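Probable branched-chain amino acid ABC transporter, amino acid binding protein (Thermus thermophilus, PDB 3LKB) probably binds branched-chain amino acids such as valine and delivers them to an ABC transporter for uptake into the cell. Local coordinates at residues 32-37 against 293-298; 38-43 against 273-278; 133-138 against 373-378. The protein carries 2 engineered substitutions. All blocks are in the same frame, centred on the assembly; numbering follows the deposited sequence.

Interaction 1: 32-37 against 293-298; sequences EDYCKW and AAAIAV. Engineered in segment 293-298: Ala293 (natural residue Val), Ala295 (natural residue Ser).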
ATOM      1  N   GLU A  32      14.891   1.259  -0.771  1.00 12.42           N
ATOM      2  CA  GLU A  32      15.074   2.665  -1.013  1.00 13.65           C
ATOM      3  C   GLU A  32      15.870   3.264   0.132  1.00 13.15           C
ATOM      4  O   GLU A  32      16.800   4.014  -0.102  1.00 13.08           O
ATOM      5  CB  GLU A  32      13.739   3.370  -1.132  1.00 13.90           C
ATOM      6  CG  GLU A  32      13.908   4.815  -1.521  1.00 20.82           C
ATOM      7  CD  GLU A  32      12.602   5.492  -1.936  1.00 30.65           C
ATOM      8  OE1 GLU A  32      11.756   4.853  -2.634  1.00 32.57           O
ATOM      9  OE2 GLU A  32      12.440   6.681  -1.561  1.00 34.89           O
ATOM     10  N   ASP A  33      15.511   2.907   1.366  1.00 13.26           N
ATOM     11  CA  ASP A  33      16.200   3.439   2.543  1.00 13.14           C
ATOM     12  C   ASP A  33      17.689   3.075   2.646  1.00 12.61           C
ATOM     13  O   ASP A  33      18.530   3.940   2.924  1.00 11.60           O
ATOM     14  CB  ASP A  33      15.453   3.069   3.839  1.00 12.72           C
ATOM     15  CG  ASP A  33      14.154   3.824   3.952  1.00 13.77           C
ATOM     16  OD1 ASP A  33      13.956   4.689   3.073  1.00 13.40           O
ATOM     17  OD2 ASP A  33      13.329   3.552   4.857  1.00 13.20           O
ATOM     18  N   TYR A  34      17.965   1.821   2.415  1.00 12.52           N
ATOM     19  CA  TYR A  34      19.327   1.335   2.505  1.00 14.19           C
ATOM     20  C   TYR A  34      20.206   1.998   1.449  1.00 16.03           C
ATOM     21  O   TYR A  34      21.350   2.389   1.715  1.00 16.24           O
ATOM     22  CB  TYR A  34      19.327  -0.168   2.311  1.00 13.38           C
ATOM     23  CG  TYR A  34      20.654  -0.710   2.731  1.00 11.57           C
ATOM     24  CD1 TYR A  34      20.912  -0.848   4.062  1.00 12.08           C
ATOM     25  CD2 TYR A  34      21.589  -1.026   1.765  1.00 11.88           C
ATOM     26  CE1 TYR A  34      22.135  -1.298   4.479  1.00 12.66           C
ATOM     27  CE2 TYR A  34      22.825  -1.467   2.175  1.00 13.09           C
ATOM     28  CZ  TYR A  34      23.085  -1.593   3.516  1.00 12.90           C
ATOM     29  OH  TYR A  34      24.321  -2.009   3.917  1.00  9.62           O
ATOM     30  N   CYS A  35      19.645   2.104   0.236  1.00 18.52           N
ATOM     31  CA  CYS A  35      20.357   2.715  -0.857  1.00 21.62           C
ATOM     32  C   CYS A  35      20.668   4.169  -0.530  1.00 21.21           C
ATOM     33  O   CYS A  35      21.732   4.696  -0.892  1.00 21.28           O
ATOM     34  CB  CYS A  35      19.545   2.630  -2.135  1.00 20.00           C
ATOM     35  SG  CYS A  35      20.454   3.113  -3.636  1.00 20.00           S
ATOM     36  N   LYS A  36      19.716   4.786   0.188  1.00 21.11           N
ATOM     37  CA  LYS A  36      19.815   6.167   0.642  1.00 21.44           C
ATOM     38  C   LYS A  36      20.932   6.290   1.654  1.00 20.25           C
ATOM     39  O   LYS A  36      21.765   7.193   1.597  1.00 19.43           O
ATOM     40  CB  LYS A  36      18.501   6.574   1.297  1.00 22.49           C
ATOM     41  CG  LYS A  36      18.188   8.054   1.171  1.00 27.39           C
ATOM     42  CD  LYS A  36      16.792   8.295   0.622  1.00 30.94           C
ATOM     43  CE  LYS A  36      16.729   8.003  -0.866  1.00 36.95           C
ATOM     44  NZ  LYS A  36      15.378   8.302  -1.429  1.00 40.11           N
ATOM     45  N   TRP A  37      20.934   5.352   2.629  1.00 18.51           N
ATOM     46  CA  TRP A  37      21.998   5.217   3.625  1.00 19.14           C
ATOM     47  C   TRP A  37      23.385   4.897   3.012  1.00 18.94           C
ATOM     48  O   TRP A  37      24.377   5.442   3.438  1.00 18.33           O
ATOM     49  CB  TRP A  37      21.615   4.176   4.693  1.00 19.45           C
ATOM     50  CG  TRP A  37      22.438   4.204   5.956  1.00 21.03           C
ATOM     51  CD1 TRP A  37      22.293   5.069   7.024  1.00 25.74           C
ATOM     52  CD2 TRP A  37      23.470   3.295   6.328  1.00 23.22           C
ATOM     53  NE1 TRP A  37      23.190   4.756   8.031  1.00 27.15           N
ATOM     54  CE2 TRP A  37      23.932   3.678   7.618  1.00 25.15           C
ATOM     55  CE3 TRP A  37      24.066   2.203   5.696  1.00 26.95           C
ATOM     56  CZ2 TRP A  37      24.981   3.017   8.270  1.00 28.60           C
ATOM     57  CZ3 TRP A  37      25.122   1.519   6.363  1.00 29.34           C
ATOM     58  CH2 TRP A  37      25.566   1.936   7.634  1.00 28.93           C
ATOM     59  N   ALA A 293      18.421  -7.846   1.114  1.00  6.27           N
ATOM     60  CA  ALA A 293      18.597  -7.917  -0.319  1.00  6.22           C
ATOM     61  C   ALA A 293      19.400  -6.708  -0.804  1.00  7.63           C
ATOM     62  O   ALA A 293      20.351  -6.886  -1.574  1.00  8.29           O
ATOM     63  CB  ALA A 293      17.272  -7.947  -1.006  1.00  5.46           C
ATOM     64  N   ALA A 294      19.021  -5.489  -0.398  1.00  6.65           N
ATOM     65  CA  ALA A 294      19.774  -4.312  -0.829  1.00  7.10           C
ATOM     66  C   ALA A 294      21.213  -4.355  -0.280  1.00  8.03           C
ATOM     67  O   ALA A 294      22.168  -3.994  -0.985  1.00  7.19           O
ATOM     68  CB  ALA A 294      19.100  -3.056  -0.358  1.00  6.63           C
ATOM     69  N   ALA A 295      21.358  -4.781   0.975  1.00  8.06           N
ATOM     70  CA  ALA A 295      22.691  -4.921   1.585  1.00  8.65           C
ATOM     71  C   ALA A 295      23.579  -5.900   0.817  1.00  9.04           C
ATOM     72  O   ALA A 295      24.749  -5.612   0.596  1.00 10.18           O
ATOM     73  CB  ALA A 295      22.583  -5.343   3.056  1.00  8.10           C
ATOM     74  N   ILE A 296      23.022  -7.033   0.380  1.00  9.46           N
ATOM     75  CA  ILE A 296      23.792  -7.988  -0.404  1.00  8.81           C
ATOM     76  C   ILE A 296      24.300  -7.318  -1.694  1.00  9.96           C
ATOM     77  O   ILE A 296      25.521  -7.362  -1.974  1.00  9.93           O
ATOM     78  CB  ILE A 296      23.042  -9.299  -0.678  1.00  8.08           C
ATOM     79  CG1 ILE A 296      22.717  -9.987   0.647  1.00  6.73           C
ATOM     80  CG2 ILE A 296      23.895 -10.250  -1.604  1.00  6.23           C
ATOM     81  CD1 ILE A 296      21.970 -11.331   0.556  1.00  2.00           C
ATOM     82  N   ALA A 297      23.381  -6.650  -2.412  1.00  9.95           N
ATOM     83  CA  ALA A 297      23.668  -5.928  -3.668  1.00  9.90           C
ATOM     84  C   ALA A 297      24.713  -4.878  -3.431  1.00 10.27           C
ATOM     85  O   ALA A 297      25.713  -4.840  -4.114  1.00 10.93           O
ATOM     86  CB  ALA A 297      22.411  -5.285  -4.232  1.00  9.65           C
ATOM     87  N   VAL A 298      24.489  -4.023  -2.449  1.00  9.97           N
ATOM     88  CA  VAL A 298      25.460  -3.016  -2.176  1.00 10.28           C
ATOM     89  C   VAL A 298      26.801  -3.666  -1.752  1.00 11.47           C
ATOM     90  O   VAL A 298      27.883  -3.222  -2.160  1.00 12.01           O
ATOM     91  CB  VAL A 298      24.957  -1.985  -1.152  1.00  9.72           C
ATOM     92  CG1 VAL A 298      26.131  -1.052  -0.713  1.00  7.04           C
ATOM     93  CG2 VAL A 298      23.789  -1.215  -1.749  1.00  8.43           C
TER
HETATM   94  O   HOH W   1      25.823  -3.513   2.040  1.00 14.15           O
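Tyr34 carries this contact from helix 21-41, reaching across to Ala294, Ala295 and Val298 on helix 285-308. Just before it in the sequence, Asp33 turns to other partners, a salt bridge with Arg277 and a hydrogen bond with Tyr287. At Tyr34 itself, CG lies anti to the backbone N (chi1 -166°), which sends the ring out towards the other helix. CB and CD2 rest on the Ala294 methyl, with Tyr34 CD2 to Ala294 CB at 3.9 Å. Further along the ring, Tyr34 CE2 comes to 3.5 Å from Ala295 CA, and the methyl of Ala295, an engineered residue (serine in the natural protein), makes an off-centre CH-pi contact, its CB 4.2 Å from the Tyr34 ring centroid. At the ring edge, near its plane, Val298 CB meets Tyr34 CE2 at 4.0 Å. A water 2.8 Å from Tyr34 OH donates to Ala295 O, giving the polar tip a partner within a buried contact. The next residue, Cys35, faces strands 6-14 and 47-55, and Trp37, nearly a turn beyond Tyr34, packs on Leu43 and helix 263-274. The small Ala294 lets the backbone of helix 285-308 come close to the ring; the axes of 32-37 and 293-298 approach to 9.3 Å and cross at -37°. Such helix pairs, here joined through one aromatic side chain, belong to the layered alpha/beta lobe of a periplasmic binding protein.

Interaction 2: 38-43 against 273-278; sequences ANERKL and RKYGRP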
ATOM      1  N   ALA A  38      23.448   4.047   1.990  1.00 19.38           N
ATOM      2  CA  ALA A  38      24.716   3.844   1.264  1.00 19.92           C
ATOM      3  C   ALA A  38      25.338   5.165   0.800  1.00 19.21           C
ATOM      4  O   ALA A  38      26.535   5.371   0.949  1.00 18.89           O
ATOM      5  CB  ALA A  38      24.530   2.900   0.085  1.00 20.21           C
ATOM      6  N   ASN A  39      24.516   6.049   0.255  1.00 19.28           N
ATOM      7  CA  ASN A  39      24.978   7.358  -0.244  1.00 19.86           C
ATOM      8  C   ASN A  39      25.471   8.294   0.874  1.00 21.26           C
ATOM      9  O   ASN A  39      26.542   8.903   0.732  1.00 20.36           O
ATOM     10  CB  ASN A  39      23.902   8.053  -1.125  1.00 18.30           C
ATOM     11  CG  ASN A  39      23.798   7.455  -2.538  1.00 18.81           C
ATOM     12  OD1 ASN A  39      24.763   6.898  -3.084  1.00 19.68           O
ATOM     13  ND2 ASN A  39      22.627   7.563  -3.132  1.00 16.56           N
ATOM     14  N   GLU A  40      24.688   8.393   1.966  1.00 23.09           N
ATOM     15  CA  GLU A  40      25.019   9.229   3.129  1.00 25.46           C
ATOM     16  C   GLU A  40      26.305   8.770   3.841  1.00 25.49           C
ATOM     17  O   GLU A  40      27.055   9.587   4.321  1.00 26.23           O
ATOM     18  CB  GLU A  40      23.883   9.254   4.176  1.00 26.15           C
ATOM     19  CG  GLU A  40      22.457   9.324   3.647  1.00 31.54           C
ATOM     20  CD  GLU A  40      21.696  10.603   4.055  1.00 39.65           C
ATOM     21  OE1 GLU A  40      22.161  11.287   5.028  1.00 42.72           O
ATOM     22  OE2 GLU A  40      20.627  10.889   3.415  1.00 38.00           O
ATOM     23  N   ARG A  41      26.531   7.470   3.937  1.00 25.66           N
ATOM     24  CA  ARG A  41      27.695   6.953   4.632  1.00 26.81           C
ATOM     25  C   ARG A  41      28.838   6.619   3.694  1.00 26.21           C
ATOM     26  O   ARG A  41      29.870   6.138   4.129  1.00 25.79           O
ATOM     27  CB  ARG A  41      27.314   5.697   5.396  1.00 27.23           C
ATOM     28  CG  ARG A  41      26.002   5.813   6.146  1.00 31.43           C
ATOM     29  CD  ARG A  41      26.122   6.597   7.481  1.00 39.95           C
ATOM     30  NE  ARG A  41      27.369   6.315   8.192  1.00 45.35           N
ATOM     31  CZ  ARG A  41      28.195   7.258   8.647  1.00 48.86           C
ATOM     32  NH1 ARG A  41      27.896   8.551   8.483  1.00 49.00           N
ATOM     33  NH2 ARG A  41      29.316   6.905   9.275  1.00 49.03           N
ATOM     34  N   LYS A  42      28.645   6.845   2.400  1.00 26.67           N
ATOM     35  CA  LYS A  42      29.667   6.519   1.395  1.00 26.79           C
ATOM     36  C   LYS A  42      30.242   5.098   1.575  1.00 25.49           C
ATOM     37  O   LYS A  42      31.452   4.874   1.627  1.00 24.92           O
ATOM     38  CB  LYS A  42      30.762   7.603   1.364  1.00 27.70           C
ATOM     39  CG  LYS A  42      30.429   8.782   0.420  1.00 30.85           C
ATOM     40  CD  LYS A  42      30.232  10.103   1.183  1.00 38.46           C
ATOM     41  CE  LYS A  42      31.581  10.818   1.531  1.00 40.42           C
ATOM     42  NZ  LYS A  42      31.546  11.619   2.831  1.00 42.38           N
ATOM     43  N   LEU A  43      29.336   4.144   1.683  1.00 24.05           N
ATOM     44  CA  LEU A  43      29.693   2.759   1.798  1.00 23.49           C
ATOM     45  C   LEU A  43      30.510   2.249   0.619  1.00 22.90           C
ATOM     46  O   LEU A  43      31.334   1.362   0.787  1.00 22.73           O
ATOM     47  CB  LEU A  43      28.428   1.920   1.927  1.00 23.57           C
ATOM     48  CG  LEU A  43      27.949   1.441   3.303  1.00 24.37           C
ATOM     49  CD1 LEU A  43      28.202   2.423   4.411  1.00 25.93           C
ATOM     50  CD2 LEU A  43      26.472   1.098   3.194  1.00 24.11           C
ATOM     51  N   ARG A 273      14.355   5.109  11.558  1.00 22.29           N
ATOM     52  CA  ARG A 273      13.999   6.345  12.227  1.00 25.64           C
ATOM     53  C   ARG A 273      14.534   7.529  11.449  1.00 26.13           C
ATOM     54  O   ARG A 273      13.805   8.510  11.188  1.00 26.31           O
ATOM     55  CB  ARG A 273      14.388   6.342  13.716  1.00 26.83           C
ATOM     56  CG  ARG A 273      15.867   6.425  14.063  1.00 32.97           C
ATOM     57  CD  ARG A 273      16.420   7.904  14.173  1.00 42.09           C
ATOM     58  NE  ARG A 273      15.628   8.782  15.063  1.00 46.22           N
ATOM     59  CZ  ARG A 273      15.842   8.964  16.374  1.00 48.20           C
ATOM     60  NH1 ARG A 273      16.835   8.331  17.009  1.00 46.94           N
ATOM     61  NH2 ARG A 273      15.052   9.793  17.059  1.00 48.42           N
ATOM     62  N   LYS A 274      15.765   7.380  10.970  1.00 26.50           N
ATOM     63  CA  LYS A 274      16.409   8.419  10.218  1.00 26.81           C
ATOM     64  C   LYS A 274      15.488   8.977   9.170  1.00 26.16           C
ATOM     65  O   LYS A 274      15.377  10.188   9.093  1.00 26.86           O
ATOM     66  CB  LYS A 274      17.709   7.923   9.590  1.00 27.79           C
ATOM     67  CG  LYS A 274      18.481   9.012   8.820  1.00 32.97           C
ATOM     68  CD  LYS A 274      20.003   9.031   9.144  1.00 37.72           C
ATOM     69  CE  LYS A 274      20.782   9.952   8.180  1.00 41.60           C
ATOM     70  NZ  LYS A 274      20.170  11.342   7.979  1.00 42.70           N
ATOM     71  N   TYR A 275      14.835   8.129   8.368  1.00 24.93           N
ATOM     72  CA  TYR A 275      14.012   8.612   7.245  1.00 23.98           C
ATOM     73  C   TYR A 275      12.512   8.668   7.577  1.00 23.82           C
ATOM     74  O   TYR A 275      11.663   8.702   6.674  1.00 23.46           O
ATOM     75  CB  TYR A 275      14.268   7.805   5.940  1.00 24.14           C
ATOM     76  CG  TYR A 275      15.733   7.748   5.553  1.00 25.82           C
ATOM     77  CD1 TYR A 275      16.445   8.936   5.248  1.00 26.88           C
ATOM     78  CD2 TYR A 275      16.429   6.528   5.534  1.00 25.33           C
ATOM     79  CE1 TYR A 275      17.813   8.916   4.932  1.00 28.93           C
ATOM     80  CE2 TYR A 275      17.803   6.471   5.192  1.00 27.02           C
ATOM     81  CZ  TYR A 275      18.496   7.679   4.903  1.00 29.83           C
ATOM     82  OH  TYR A 275      19.829   7.674   4.598  1.00 24.49           O
ATOM     83  N   GLY A 276      12.202   8.664   8.876  1.00 23.79           N
ATOM     84  CA  GLY A 276      10.830   8.849   9.385  1.00 22.76           C
ATOM     85  C   GLY A 276       9.826   7.776   8.970  1.00 22.31           C
ATOM     86  O   GLY A 276       8.663   8.080   8.731  1.00 22.57           O
ATOM     87  N   ARG A 277      10.262   6.521   8.868  1.00 20.66           N
ATOM     88  CA  ARG A 277       9.320   5.455   8.545  1.00 18.87           C
ATOM     89  C   ARG A 277       8.361   5.268   9.708  1.00 18.37           C
ATOM     90  O   ARG A 277       8.731   5.522  10.858  1.00 18.42           O
ATOM     91  CB  ARG A 277      10.050   4.135   8.230  1.00 18.50           C
ATOM     92  CG  ARG A 277      10.884   4.207   6.963  1.00 14.98           C
ATOM     93  CD  ARG A 277      10.004   4.540   5.802  1.00 10.52           C
ATOM     94  NE  ARG A 277      10.749   4.346   4.578  1.00 10.80           N
ATOM     95  CZ  ARG A 277      10.268   4.469   3.351  1.00  9.91           C
ATOM     96  NH1 ARG A 277       8.979   4.785   3.131  1.00  7.37           N
ATOM     97  NH2 ARG A 277      11.099   4.264   2.337  1.00  9.28           N
ATOM     98  N   PRO A 278       7.121   4.841   9.416  1.00 18.10           N
ATOM     99  CA  PRO A 278       6.204   4.502  10.521  1.00 18.13           C
ATOM    100  C   PRO A 278       6.712   3.311  11.308  1.00 18.47           C
ATOM    101  O   PRO A 278       7.354   2.402  10.739  1.00 17.50           O
ATOM    102  CB  PRO A 278       4.898   4.138   9.833  1.00 17.58           C
ATOM    103  CG  PRO A 278       5.111   4.347   8.372  1.00 18.58           C
ATOM    104  CD  PRO A 278       6.506   4.731   8.082  1.00 17.26           C
TER
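The Tyr275 ring meets Glu40 at its edge, where Glu40 OE2 lies near the ring plane, 3.8 Å from Tyr275 CE1. One face of the same ring carries the aliphatic start of its neighbour Lys274, whose CG sits 3.9 Å above the plane of the Tyr275 ring and towards its rim. The Glu40 carboxylate is turned 64° from the ring, so the two flat groups do not stack. Glu40 and Tyr275 meet head-on, each reaching out from its own segment, and the phenol oxygen touches the glutamate chain instead of bonding its carboxylate: Tyr275 OH is 3.2 Å from Glu40 CG. A bend at chi2 (-117°) swings the carboxylate aside from the chain, bringing OE1 towards Lys274. There the ammonium completes a long salt bridge, with Lys274 NZ 3.6 Å from Glu40 OE1. Lysine suits this place because its methylenes can lie over the neighbouring ring while its charged end reaches the acid. Both helices close in Schellman motifs, with Lys42 and Gly276 as the C-prime residues of positive phi; glycine adopts that backbone shape easily. Arg277, just beyond, bonds Gln57 of the second subunit. The chemistry implies a modest electrostatic link at the surface: a single long ion pair would probably be weakened by solvent, while the Tyr275 hydroxyl and ring edge pack against Glu40 without a hydrogen bond.

Interaction 3: 133-138 against 373-378; sequences LLEYIA and FTSALF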
ATOM      1  N   LEU A 133       8.410 -27.038   8.816  1.00  6.79           N
ATOM      2  CA  LEU A 133       7.142 -27.060   9.539  1.00  8.28           C
ATOM      3  C   LEU A 133       6.457 -28.463   9.607  1.00  9.34           C
ATOM      4  O   LEU A 133       5.909 -28.851  10.652  1.00 10.35           O
ATOM      5  CB  LEU A 133       6.153 -26.070   8.882  1.00  6.88           C
ATOM      6  CG  LEU A 133       6.525 -24.598   9.039  1.00  7.53           C
ATOM      7  CD1 LEU A 133       5.708 -23.773   8.128  1.00  8.02           C
ATOM      8  CD2 LEU A 133       6.438 -24.108  10.520  1.00  2.00           C
ATOM      9  N   LEU A 134       6.439 -29.182   8.499  1.00  9.63           N
ATOM     10  CA  LEU A 134       5.859 -30.519   8.505  1.00 11.42           C
ATOM     11  C   LEU A 134       6.638 -31.420   9.412  1.00 12.58           C
ATOM     12  O   LEU A 134       6.026 -32.267  10.072  1.00 13.39           O
ATOM     13  CB  LEU A 134       5.788 -31.147   7.122  1.00 10.43           C
ATOM     14  CG  LEU A 134       4.839 -30.469   6.122  1.00 11.55           C
ATOM     15  CD1 LEU A 134       4.995 -31.056   4.722  1.00 11.53           C
ATOM     16  CD2 LEU A 134       3.400 -30.549   6.561  1.00 12.25           C
ATOM     17  N   GLU A 135       7.963 -31.241   9.467  1.00 13.34           N
ATOM     18  CA  GLU A 135       8.768 -32.077  10.325  1.00 14.93           C
ATOM     19  C   GLU A 135       8.318 -31.791  11.741  1.00 14.32           C
ATOM     20  O   GLU A 135       8.021 -32.693  12.517  1.00 15.15           O
ATOM     21  CB  GLU A 135      10.242 -31.751  10.192  1.00 16.10           C
ATOM     22  CG  GLU A 135      10.936 -32.481   9.054  1.00 22.22           C
ATOM     23  CD  GLU A 135      12.483 -32.396   9.147  1.00 30.44           C
ATOM     24  OE1 GLU A 135      13.045 -31.542   8.386  1.00 32.03           O
ATOM     25  OE2 GLU A 135      13.099 -33.162   9.975  1.00 28.77           O
ATOM     26  N   TYR A 136       8.216 -30.508  12.054  1.00 14.36           N
ATOM     27  CA  TYR A 136       7.778 -30.082  13.356  1.00 13.52           C
ATOM     28  C   TYR A 136       6.381 -30.691  13.651  1.00 13.83           C
ATOM     29  O   TYR A 136       6.161 -31.198  14.743  1.00 14.28           O
ATOM     30  CB  TYR A 136       7.766 -28.557  13.406  1.00 13.61           C
ATOM     31  CG  TYR A 136       7.399 -28.024  14.750  1.00 11.77           C
ATOM     32  CD1 TYR A 136       8.371 -27.594  15.626  1.00 13.89           C
ATOM     33  CD2 TYR A 136       6.082 -28.005  15.167  1.00 12.29           C
ATOM     34  CE1 TYR A 136       8.041 -27.136  16.900  1.00 17.01           C
ATOM     35  CE2 TYR A 136       5.733 -27.538  16.426  1.00 13.47           C
ATOM     36  CZ  TYR A 136       6.721 -27.119  17.274  1.00 15.48           C
ATOM     37  OH  TYR A 136       6.404 -26.658  18.497  1.00 20.84           O
ATOM     38  N   ILE A 137       5.453 -30.666  12.691  1.00 13.08           N
ATOM     39  CA  ILE A 137       4.169 -31.326  12.900  1.00 13.33           C
ATOM     40  C   ILE A 137       4.317 -32.832  13.268  1.00 14.11           C
ATOM     41  O   ILE A 137       3.657 -33.293  14.198  1.00 13.90           O
ATOM     42  CB  ILE A 137       3.221 -31.188  11.689  1.00 12.96           C
ATOM     43  CG1 ILE A 137       2.704 -29.757  11.557  1.00 11.43           C
ATOM     44  CG2 ILE A 137       2.032 -32.178  11.824  1.00 11.40           C
ATOM     45  CD1 ILE A 137       2.176 -29.426  10.152  1.00  7.76           C
ATOM     46  N   ALA A 138       5.152 -33.572  12.524  1.00 14.92           N
ATOM     47  CA  ALA A 138       5.281 -35.033  12.694  1.00 17.18           C
ATOM     48  C   ALA A 138       5.932 -35.371  14.047  1.00 18.08           C
ATOM     49  O   ALA A 138       5.594 -36.357  14.646  1.00 18.51           O
ATOM     50  CB  ALA A 138       6.064 -35.674  11.522  1.00 15.85           C
ATOM     51  N   PHE A 373      18.511 -24.272  11.920  1.00 11.14           N
ATOM     52  CA  PHE A 373      18.747 -25.575  11.341  1.00 10.98           C
ATOM     53  C   PHE A 373      18.436 -25.612   9.819  1.00 10.57           C
ATOM     54  O   PHE A 373      17.726 -24.740   9.307  1.00  9.59           O
ATOM     55  CB  PHE A 373      17.983 -26.673  12.130  1.00 11.38           C
ATOM     56  CG  PHE A 373      16.459 -26.657  11.938  1.00 10.71           C
ATOM     57  CD1 PHE A 373      15.855 -27.568  11.070  1.00  8.73           C
ATOM     58  CD2 PHE A 373      15.636 -25.745  12.651  1.00  9.38           C
ATOM     59  CE1 PHE A 373      14.451 -27.572  10.865  1.00  8.50           C
ATOM     60  CE2 PHE A 373      14.224 -25.701  12.453  1.00  7.18           C
ATOM     61  CZ  PHE A 373      13.632 -26.624  11.548  1.00  9.08           C
ATOM     62  N   THR A 374      19.014 -26.589   9.118  1.00 10.51           N
ATOM     63  CA  THR A 374      18.693 -26.874   7.714  1.00 11.76           C
ATOM     64  C   THR A 374      17.915 -28.162   7.663  1.00 11.88           C
ATOM     65  O   THR A 374      18.088 -29.027   8.540  1.00 13.45           O
ATOM     66  CB  THR A 374      19.940 -27.016   6.808  1.00 12.73           C
ATOM     67  OG1 THR A 374      20.724 -28.140   7.227  1.00 12.91           O
ATOM     68  CG2 THR A 374      20.801 -25.729   6.824  1.00 10.58           C
ATOM     69  N   SER A 375      17.025 -28.305   6.692  1.00 11.89           N
ATOM     70  CA  SER A 375      16.217 -29.536   6.592  1.00 12.49           C
ATOM     71  C   SER A 375      16.813 -30.561   5.617  1.00 13.51           C
ATOM     72  O   SER A 375      16.725 -30.394   4.409  1.00 14.77           O
ATOM     73  CB  SER A 375      14.764 -29.243   6.204  1.00 12.21           C
ATOM     74  OG  SER A 375      14.089 -30.466   5.926  1.00 10.76           O
ATOM     75  N   ALA A 376      17.415 -31.629   6.126  1.00 13.85           N
ATOM     76  CA  ALA A 376      17.867 -32.693   5.237  1.00 13.88           C
ATOM     77  C   ALA A 376      16.673 -33.354   4.519  1.00 14.32           C
ATOM     78  O   ALA A 376      16.781 -33.706   3.320  1.00 15.15           O
ATOM     79  CB  ALA A 376      18.671 -33.715   6.013  1.00 13.39           C
ATOM     80  N   LEU A 377      15.538 -33.517   5.213  1.00 13.72           N
ATOM     81  CA  LEU A 377      14.313 -33.987   4.531  1.00 13.73           C
ATOM     82  C   LEU A 377      13.970 -33.193   3.229  1.00 13.82           C
ATOM     83  O   LEU A 377      13.698 -33.776   2.161  1.00 14.70           O
ATOM     84  CB  LEU A 377      13.120 -33.975   5.470  1.00 12.86           C
ATOM     85  CG  LEU A 377      11.805 -34.520   4.870  1.00 13.78           C
ATOM     86  CD1 LEU A 377      12.018 -35.882   4.201  1.00 13.89           C
ATOM     87  CD2 LEU A 377      10.705 -34.660   5.928  1.00 12.89           C
ATOM     88  N   PHE A 378      13.966 -31.872   3.324  1.00 13.51           N
ATOM     89  CA  PHE A 378      13.824 -31.033   2.145  1.00 13.35           C
ATOM     90  C   PHE A 378      14.780 -31.439   1.030  1.00 13.78           C
ATOM     91  O   PHE A 378      14.388 -31.503  -0.148  1.00 13.72           O
ATOM     92  CB  PHE A 378      14.035 -29.549   2.471  1.00 12.71           C
ATOM     93  CG  PHE A 378      14.357 -28.714   1.258  1.00 11.53           C
ATOM     94  CD1 PHE A 378      13.422 -28.525   0.263  1.00  9.60           C
ATOM     95  CD2 PHE A 378      15.603 -28.147   1.105  1.00  9.47           C
ATOM     96  CE1 PHE A 378      13.719 -27.770  -0.883  1.00  8.07           C
ATOM     97  CE2 PHE A 378      15.887 -27.391  -0.015  1.00 14.78           C
ATOM     98  CZ  PHE A 378      14.947 -27.216  -1.025  1.00  8.13           C
TER
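Glu135 reaches from helix 126-140 to Ser375 and Leu377, at the start of helix 376-383. Its CB points towards that segment, and the chain runs extended beyond CG (chi2 -166°). Glu135 CG lies 3.8 Å from CD2 of Leu377, whose side chain runs alongside, heading the other way. At the tip, Glu135 OE1 rests 3.8 Å from Leu377 CB. The same Glu135 OE1 accepts a hydrogen bond from Ser375 OG at 2.9 Å, the hydroxyl meeting it nearly along the C-O axis. Serine suits the N-cap because its one hydroxyl serves two purposes: while donating to Glu135, OG accepts from Phe378 N in a nearly straight capping bond (174°). The acid thereby fixes the direction of the hydroxyl proton and lies near a helix N terminus, whose dipole probably stabilises the negative charge of Glu135. An alanine here is likely to leave the Ser375 hydroxyl without its acceptor, free to turn, and to uncover one flank of Leu377. Around the pair, Glu128, earlier in the same helix, accepts from Ser375 N. Leu377 also packs on Leu170 of helix 160-170, and Leu133 reaches strand 250-253, so the C-terminal helix settles against helices that cover the seven-stranded mixed sheet.

How the interactions relate
From the N terminus, the chain first passes through helix 21-41, which supplies the first segments of both interaction 1 and interaction 2. Helix 126-140 then opens interaction 3. Interaction 2 closes its loop first, at the end of helix 263-274, and is nested inside the loop that interaction 1 closes on helix 285-308. Interaction 3 closes last, near the C terminus, and crosses both. Interactions 1 and 2 touch, Asp33 meeting Arg277, and together gather helices 21-41, 263-274 and 285-308 on one side of the molecule. Interaction 3 lies on the opposite side of the chain's centre, its centre about 32 Å from that of interaction 1, and ties the C-terminal helix to the other lobe.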